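Local coordinates for SPCU (PDB 4AKX), which acts as the chaperone of the type III secretion toxin ExoU, probably holding it ready for export from Pseudomonas aeruginosa, at residues F42-G47 and E109-L114; A72-A77 and L84-E89. All blocks are in the same frame, centred on the assembly; numbering follows the deposited sequence.

Interaction 1. Residues F42-G47 and E109-L114; sequences FVVELG and EGHSRL
His111 reaches from helix 97-118 onto the strand 42-47 and meets Leu46 and Val44 there, while one turn further on Leu114 touches Leu46 as well. The ring contact is of the CH-pi kind. Methyl CD2 of Leu46 sits over one face of the imidazole of His111, 3.7 Å from the ring centroid and 27° off its normal, shifted toward the rim; the two side chains run past each other in opposite senses. The His111 torsion explains the reach: CG stands opposite the backbone N (chi1 -176°), which carries the ring out from the helix to the strand. Val44 crosses the histidine at about a right angle, a contact whose closeness is doubtful in the model.

One polar atom lies at the edge of the same ring. The carbonyl O of Glu45 is in the ring plane, 3.3 Å from His111 NE2. The carboxylate of Glu45 is turned elsewhere and pairs with Arg83, and Glu45 OE1 remains 5.9 Å from His111 NE2.

Purely apolar packing is lighter. Leu46 CD1 meets Leu114 CD1 at 4.1 Å, the two side chains crossing nearly perpendicularly, and Leu46 continues onto Val115 of the same helix. Pro29, from the loop before strand 31-35, touches both Val44 and His111.

The short segments run almost parallel, 8° apart with axes 9.3 Å from each other, so the helix lies along the strand and covers one face of the antiparallel sheet. His111 and Leu46 carry most of the contact, with Val44 and Leu114 adding smaller shares. The chemistry is therefore mixed: an imidazole is set between strand and helix with a leucine methyl on one face and a backbone carbonyl at its edge.

Interaction 2. Residues A72-A77 and L84-E89; sequences APVKLA and LVLWAE
Lys75 and Trp87 exchange two backbone hydrogen bonds, Lys75 N to Trp87 O and Trp87 N to Lys75 O, each 2.8 Å long. Two residues on, Ala77 and Val85 repeat the exchange, with Ala77 N to Val85 O at 2.9 Å and Val85 N to Ala77 O at 2.7 Å. Between them Leu76 and Leu86 form the non-hydrogen-bonded pair.

Above the backbone, the lysine lies across the indole. Its chain bends at chi3 and chi4 (-127° and 87°), bringing NZ over the six-membered ring in a cation-pi contact. Lys75 NZ also donates to Pro73 O at 3.1 Å, while CB covers the five-membered ring. Ala77 CB lies at the indole edge, and Trp87 NE1 bonds to Asn65 O of the second subunit, a copy of this protein. Arg5 of the ExoU chain makes a further cation-pi contact with Trp87.

On the face of Leu76 and Leu86, Leu86 CD2 receives Val74 CG1 from the loop before the strand at 3.5 Å, and Leu76 packs with Leu84 beside Leu61 of helix 55-63. This is an antiparallel beta hairpin at the sheet's edge within this chain, its Lys75-Trp87 face meeting both the second subunit and the toxin.

After helix 2-7 and strands 20-25 and 31-35 the chain enters strand 39-48, which carries residues 42-47. It then passes through helix 55-63 and turns back as the hairpin 75-78 and 83-91, where interaction 2 closes a short loop of six residues. Helix 97-118 follows, and its residues 109-114 return to strand 39-48, so interaction 1 closes a loop of 61 residues with interaction 2 nested wholly inside. Strand 83-91 joins the two directly: it is the sheet neighbour of 39-48, with Val44 N and Leu86 O 2.7 Å apart. Interaction 2 thus adds the outermost strand on that side of the sheet, and interaction 1 ties the C-terminal helix to it.

Interaction 1. Residues F42-G47 and E109-L114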
ATOM      1  N   PHE A  42       8.589  12.547  11.507  1.00 53.84           N
ATOM      2  CA  PHE A  42       9.152  11.300  12.069  1.00 54.62           C
ATOM      3  C   PHE A  42       8.867  10.179  11.112  1.00 54.27           C
ATOM      4  O   PHE A  42       7.788  10.139  10.528  1.00 54.19           O
ATOM      5  CB  PHE A  42       8.604  10.930  13.462  1.00 53.66           C
ATOM      6  CG  PHE A  42       8.722  12.029  14.491  1.00 58.52           C
ATOM      7  CD1 PHE A  42       9.609  13.084  14.324  1.00 57.68           C
ATOM      8  CD2 PHE A  42       7.943  11.995  15.645  1.00 59.73           C
ATOM      9  CE1 PHE A  42       9.683  14.100  15.250  1.00 58.11           C
ATOM     10  CE2 PHE A  42       8.029  13.008  16.575  1.00 61.06           C
ATOM     11  CZ  PHE A  42       8.897  14.061  16.368  1.00 60.26           C
ATOM     12  N   VAL A  43       9.812   9.246  11.010  1.00 50.58           N
ATOM     13  CA  VAL A  43       9.787   8.189  10.012  1.00 50.20           C
ATOM     14  C   VAL A  43      10.465   6.950  10.583  1.00 53.13           C
ATOM     15  O   VAL A  43      11.482   7.040  11.264  1.00 59.76           O
ATOM     16  CB  VAL A  43      10.630   8.577   8.778  1.00 51.56           C
ATOM     17  CG1 VAL A  43      10.768   7.403   7.833  1.00 48.00           C
ATOM     18  CG2 VAL A  43      10.049   9.776   8.064  1.00 50.02           C
ATOM     19  N   VAL A  44       9.938   5.786  10.257  1.00 53.76           N
ATOM     20  CA  VAL A  44      10.559   4.541  10.652  1.00 53.00           C
ATOM     21  C   VAL A  44      10.659   3.630   9.421  1.00 55.03           C
ATOM     22  O   VAL A  44       9.778   3.605   8.562  1.00 58.59           O
ATOM     23  CB  VAL A  44       9.801   3.911  11.831  1.00 51.78           C
ATOM     24  CG1 VAL A  44      10.096   2.431  11.961  1.00 54.29           C
ATOM     25  CG2 VAL A  44      10.200   4.624  13.097  1.00 55.74           C
ATOM     26  N   GLU A  45      11.778   2.946   9.307  1.00 57.08           N
ATOM     27  CA  GLU A  45      12.119   2.244   8.111  1.00 61.67           C
ATOM     28  C   GLU A  45      11.767   0.779   8.340  1.00 66.31           C
ATOM     29  O   GLU A  45      11.973   0.249   9.426  1.00 75.44           O
ATOM     30  CB  GLU A  45      13.615   2.430   7.847  1.00 66.59           C
ATOM     31  CG  GLU A  45      14.158   1.673   6.642  1.00 83.07           C
ATOM     32  CD  GLU A  45      14.962   0.410   6.991  1.00 93.15           C
ATOM     33  OE1 GLU A  45      15.441   0.263   8.138  1.00107.19           O
ATOM     34  OE2 GLU A  45      15.140  -0.439   6.093  1.00 94.70           O
ATOM     35  N   LEU A  46      11.223   0.127   7.322  1.00 64.94           N
ATOM     36  CA  LEU A  46      10.893  -1.272   7.422  1.00 62.47           C
ATOM     37  C   LEU A  46      11.594  -2.165   6.395  1.00 69.87           C
ATOM     38  O   LEU A  46      11.228  -3.321   6.248  1.00 79.29           O
ATOM     39  CB  LEU A  46       9.386  -1.446   7.324  1.00 60.84           C
ATOM     40  CG  LEU A  46       8.580  -1.138   8.597  1.00 63.63           C
ATOM     41  CD1 LEU A  46       7.090  -1.004   8.304  1.00 59.41           C
ATOM     42  CD2 LEU A  46       8.808  -2.211   9.661  1.00 65.79           C
ATOM     43  N   GLY A  47      12.609  -1.650   5.697  1.00 71.08           N
ATOM     44  CA  GLY A  47      13.198  -2.372   4.548  1.00 68.01           C
ATOM     45  C   GLY A  47      12.538  -2.171   3.172  1.00 71.12           C
ATOM     46  O   GLY A  47      11.423  -1.649   3.048  1.00 71.69           O
ATOM     47  N   GLU A 109       4.813   0.509  17.341  1.00 72.89           N
ATOM     48  CA  GLU A 109       3.771  -0.508  17.305  1.00 73.80           C
ATOM     49  C   GLU A 109       3.577  -0.996  15.876  1.00 69.80           C
ATOM     50  O   GLU A 109       3.433  -2.204  15.628  1.00 70.27           O
ATOM     51  CB  GLU A 109       2.471   0.064  17.857  1.00 78.53           C
ATOM     52  CG  GLU A 109       1.337  -0.936  17.966  1.00 94.29           C
ATOM     53  CD  GLU A 109      -0.015  -0.269  18.225  1.00110.29           C
ATOM     54  OE1 GLU A 109      -0.046   0.808  18.879  1.00109.38           O
ATOM     55  OE2 GLU A 109      -1.049  -0.828  17.777  1.00113.80           O
ATOM     56  N   GLY A 110       3.604  -0.049  14.940  1.00 61.15           N
ATOM     57  CA  GLY A 110       3.430  -0.358  13.538  1.00 58.70           C
ATOM     58  C   GLY A 110       4.588  -1.188  13.032  1.00 63.44           C
ATOM     59  O   GLY A 110       4.381  -2.168  12.304  1.00 67.40           O
ATOM     60  N   HIS A 111       5.800  -0.814  13.459  1.00 58.87           N
ATOM     61  CA  HIS A 111       7.042  -1.481  13.071  1.00 56.44           C
ATOM     62  C   HIS A 111       7.126  -2.887  13.606  1.00 60.08           C
ATOM     63  O   HIS A 111       7.557  -3.788  12.910  1.00 60.64           O
ATOM     64  CB  HIS A 111       8.234  -0.655  13.544  1.00 56.55           C
ATOM     65  CG  HIS A 111       9.576  -1.193  13.118  1.00 58.61           C
ATOM     66  ND1 HIS A 111      10.155  -2.279  13.711  1.00 63.05           N
ATOM     67  CD2 HIS A 111      10.486  -0.725  12.170  1.00 54.01           C
ATOM     68  CE1 HIS A 111      11.347  -2.521  13.128  1.00 64.24           C
ATOM     69  NE2 HIS A 111      11.559  -1.565  12.196  1.00 65.17           N
ATOM     70  N   SER A 112       6.723  -3.113  14.840  1.00 62.93           N
ATOM     71  CA  SER A 112       6.804  -4.480  15.336  1.00 72.51           C
ATOM     72  C   SER A 112       5.757  -5.394  14.681  1.00 73.08           C
ATOM     73  O   SER A 112       6.043  -6.561  14.420  1.00 75.70           O
ATOM     74  CB  SER A 112       6.748  -4.538  16.866  1.00 78.27           C
ATOM     75  OG  SER A 112       6.064  -3.404  17.382  1.00 84.29           O
ATOM     76  N   ARG A 113       4.561  -4.857  14.414  1.00 66.62           N
ATOM     77  CA  ARG A 113       3.478  -5.639  13.837  1.00 70.76           C
ATOM     78  C   ARG A 113       3.847  -6.137  12.458  1.00 75.57           C
ATOM     79  O   ARG A 113       3.587  -7.292  12.103  1.00 82.12           O
ATOM     80  CB  ARG A 113       2.255  -4.779  13.664  1.00 72.78           C
ATOM     81  CG  ARG A 113       1.137  -5.014  14.632  1.00 84.20           C
ATOM     82  CD  ARG A 113      -0.061  -4.213  14.162  1.00 89.75           C
ATOM     83  NE  ARG A 113      -0.844  -3.716  15.287  1.00112.14           N
ATOM     84  CZ  ARG A 113      -1.711  -2.712  15.206  1.00110.37           C
ATOM     85  NH1 ARG A 113      -1.898  -2.095  14.042  1.00100.00           N
ATOM     86  NH2 ARG A 113      -2.382  -2.323  16.291  1.00107.53           N
ATOM     87  N   LEU A 114       4.411  -5.236  11.659  1.00 72.22           N
ATOM     88  CA  LEU A 114       4.595  -5.479  10.245  1.00 67.61           C
ATOM     89  C   LEU A 114       5.930  -6.170   9.963  1.00 71.55           C
ATOM     90  O   LEU A 114       6.034  -7.063   9.125  1.00 78.59           O
ATOM     91  CB  LEU A 114       4.490  -4.168   9.489  1.00 63.11           C
ATOM     92  CG  LEU A 114       3.143  -3.468   9.675  1.00 63.73           C
ATOM     93  CD1 LEU A 114       3.244  -1.973   9.471  1.00 66.56           C
ATOM     94  CD2 LEU A 114       2.128  -4.022   8.714  1.00 66.31           C
TER

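Interaction 2. Residues A72-A77 and L84-E89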
ATOM      1  N   ALA A  72      -3.516   5.532  13.660  1.00 68.02           N
ATOM      2  CA  ALA A  72      -3.634   6.888  13.141  1.00 68.16           C
ATOM      3  C   ALA A  72      -2.956   7.894  14.093  1.00 66.93           C
ATOM      4  O   ALA A  72      -2.986   7.709  15.309  1.00 71.15           O
ATOM      5  CB  ALA A  72      -5.083   7.239  12.898  1.00 72.21           C
ATOM      6  N   PRO A  73      -2.331   8.953  13.547  1.00 62.52           N
ATOM      7  CA  PRO A  73      -2.259   9.294  12.129  1.00 59.15           C
ATOM      8  C   PRO A  73      -1.059   8.760  11.350  1.00 60.04           C
ATOM      9  O   PRO A  73      -0.839   9.207  10.226  1.00 62.37           O
ATOM     10  CB  PRO A  73      -2.181  10.807  12.149  1.00 59.56           C
ATOM     11  CG  PRO A  73      -1.483  11.114  13.422  1.00 65.00           C
ATOM     12  CD  PRO A  73      -2.007  10.111  14.402  1.00 65.08           C
ATOM     13  N   VAL A  74      -0.308   7.808  11.906  1.00 58.98           N
ATOM     14  CA  VAL A  74       0.867   7.252  11.205  1.00 54.78           C
ATOM     15  C   VAL A  74       0.467   6.674   9.858  1.00 60.41           C
ATOM     16  O   VAL A  74      -0.539   5.953   9.769  1.00 64.41           O
ATOM     17  CB  VAL A  74       1.466   6.080  11.983  1.00 53.47           C
ATOM     18  CG1 VAL A  74       2.235   5.160  11.043  1.00 48.03           C
ATOM     19  CG2 VAL A  74       2.325   6.571  13.155  1.00 53.44           C
ATOM     20  N   LYS A  75       1.271   6.939   8.825  1.00 60.71           N
ATOM     21  CA  LYS A  75       1.005   6.396   7.488  1.00 55.56           C
ATOM     22  C   LYS A  75       2.063   5.448   6.991  1.00 53.98           C
ATOM     23  O   LYS A  75       3.218   5.514   7.407  1.00 59.99           O
ATOM     24  CB  LYS A  75       0.787   7.500   6.500  1.00 58.11           C
ATOM     25  CG  LYS A  75      -0.528   8.211   6.767  1.00 82.07           C
ATOM     26  CD  LYS A  75      -0.486   9.630   6.214  1.00102.44           C
ATOM     27  CE  LYS A  75      -0.859  10.671   7.269  1.00100.02           C
ATOM     28  NZ  LYS A  75       0.345  11.076   8.053  1.00 87.20           N
ATOM     29  N   LEU A  76       1.654   4.545   6.113  1.00 49.14           N
ATOM     30  CA  LEU A  76       2.556   3.613   5.514  1.00 49.90           C
ATOM     31  C   LEU A  76       2.736   3.996   4.055  1.00 52.94           C
ATOM     32  O   LEU A  76       1.738   4.282   3.372  1.00 54.54           O
ATOM     33  CB  LEU A  76       1.962   2.228   5.608  1.00 56.84           C
ATOM     34  CG  LEU A  76       2.952   1.102   5.403  1.00 55.25           C
ATOM     35  CD1 LEU A  76       2.426  -0.164   6.037  1.00 55.77           C
ATOM     36  CD2 LEU A  76       3.078   0.917   3.922  1.00 60.16           C
ATOM     37  N   ALA A  77       3.996   4.035   3.588  1.00 46.03           N
ATOM     38  CA  ALA A  77       4.293   4.415   2.205  1.00 46.60           C
ATOM     39  C   ALA A  77       5.578   3.801   1.807  1.00 50.67           C
ATOM     40  O   ALA A  77       6.227   3.125   2.618  1.00 58.68           O
ATOM     41  CB  ALA A  77       4.398   5.922   2.055  1.00 46.68           C
ATOM     42  N   LEU A  84      10.044   0.743   2.340  1.00 66.61           N
ATOM     43  CA  LEU A  84       8.747   0.771   3.034  1.00 61.44           C
ATOM     44  C   LEU A  84       8.854   1.482   4.375  1.00 60.24           C
ATOM     45  O   LEU A  84       9.709   1.161   5.197  1.00 67.21           O
ATOM     46  CB  LEU A  84       8.220  -0.637   3.234  1.00 60.84           C
ATOM     47  CG  LEU A  84       6.712  -0.673   3.057  1.00 64.21           C
ATOM     48  CD1 LEU A  84       6.290  -2.121   3.045  1.00 71.45           C
ATOM     49  CD2 LEU A  84       6.026   0.047   4.195  1.00 71.45           C
ATOM     50  N   VAL A  85       7.997   2.467   4.577  1.00 52.99           N
ATOM     51  CA  VAL A  85       8.235   3.484   5.577  1.00 50.61           C
ATOM     52  C   VAL A  85       6.947   3.770   6.333  1.00 52.35           C
ATOM     53  O   VAL A  85       5.856   3.761   5.749  1.00 60.57           O
ATOM     54  CB  VAL A  85       8.730   4.781   4.914  1.00 50.19           C
ATOM     55  CG1 VAL A  85       8.593   5.947   5.865  1.00 55.08           C
ATOM     56  CG2 VAL A  85      10.164   4.639   4.460  1.00 49.15           C
ATOM     57  N   LEU A  86       7.063   3.968   7.637  1.00 47.28           N
ATOM     58  CA  LEU A  86       5.959   4.434   8.400  1.00 46.09           C
ATOM     59  C   LEU A  86       6.357   5.811   8.745  1.00 47.53           C
ATOM     60  O   LEU A  86       7.498   6.031   9.084  1.00 56.84           O
ATOM     61  CB  LEU A  86       5.845   3.642   9.668  1.00 48.99           C
ATOM     62  CG  LEU A  86       5.235   2.268   9.524  1.00 54.12           C
ATOM     63  CD1 LEU A  86       5.592   1.387  10.718  1.00 56.30           C
ATOM     64  CD2 LEU A  86       3.737   2.395   9.410  1.00 53.92           C
ATOM     65  N   TRP A  87       5.443   6.761   8.665  1.00 45.73           N
ATOM     66  CA  TRP A  87       5.804   8.120   9.034  1.00 49.97           C
ATOM     67  C   TRP A  87       4.669   8.846   9.612  1.00 51.29           C
ATOM     68  O   TRP A  87       3.529   8.443   9.427  1.00 57.17           O
ATOM     69  CB  TRP A  87       6.336   8.898   7.842  1.00 49.56           C
ATOM     70  CG  TRP A  87       5.328   9.121   6.743  1.00 48.42           C
ATOM     71  CD1 TRP A  87       4.995   8.239   5.714  1.00 50.54           C
ATOM     72  CD2 TRP A  87       4.534  10.300   6.489  1.00 48.12           C
ATOM     73  NE1 TRP A  87       4.066   8.793   4.865  1.00 48.05           N
ATOM     74  CE2 TRP A  87       3.753  10.020   5.263  1.00 49.47           C
ATOM     75  CE3 TRP A  87       4.379  11.515   7.112  1.00 54.35           C
ATOM     76  CZ2 TRP A  87       2.869  10.932   4.728  1.00 50.80           C
ATOM     77  CZ3 TRP A  87       3.466  12.450   6.551  1.00 55.58           C
ATOM     78  CH2 TRP A  87       2.729  12.155   5.397  1.00 51.97           C
ATOM     79  N   ALA A  88       4.978   9.910  10.353  1.00 51.77           N
ATOM     80  CA  ALA A  88       3.972  10.857  10.839  1.00 53.34           C
ATOM     81  C   ALA A  88       4.582  12.203  10.755  1.00 55.44           C
ATOM     82  O   ALA A  88       5.777  12.322  10.536  1.00 60.09           O
ATOM     83  CB  ALA A  88       3.582  10.560  12.284  1.00 51.04           C
ATOM     84  N   GLU A  89       3.781  13.214  11.020  1.00 60.81           N
ATOM     85  CA  GLU A  89       4.171  14.580  10.788  1.00 66.13           C
ATOM     86  C   GLU A  89       3.854  15.359  12.033  1.00 69.87           C
ATOM     87  O   GLU A  89       2.694  15.518  12.401  1.00 70.11           O
ATOM     88  CB  GLU A  89       3.372  15.125   9.602  1.00 75.26           C
ATOM     89  CG  GLU A  89       3.309  16.631   9.490  1.00 91.24           C
ATOM     90  CD  GLU A  89       4.680  17.259   9.339  1.00104.28           C
ATOM     91  OE1 GLU A  89       5.674  16.561   9.648  1.00116.11           O
ATOM     92  OE2 GLU A  89       4.765  18.444   8.914  1.00107.09           O
TER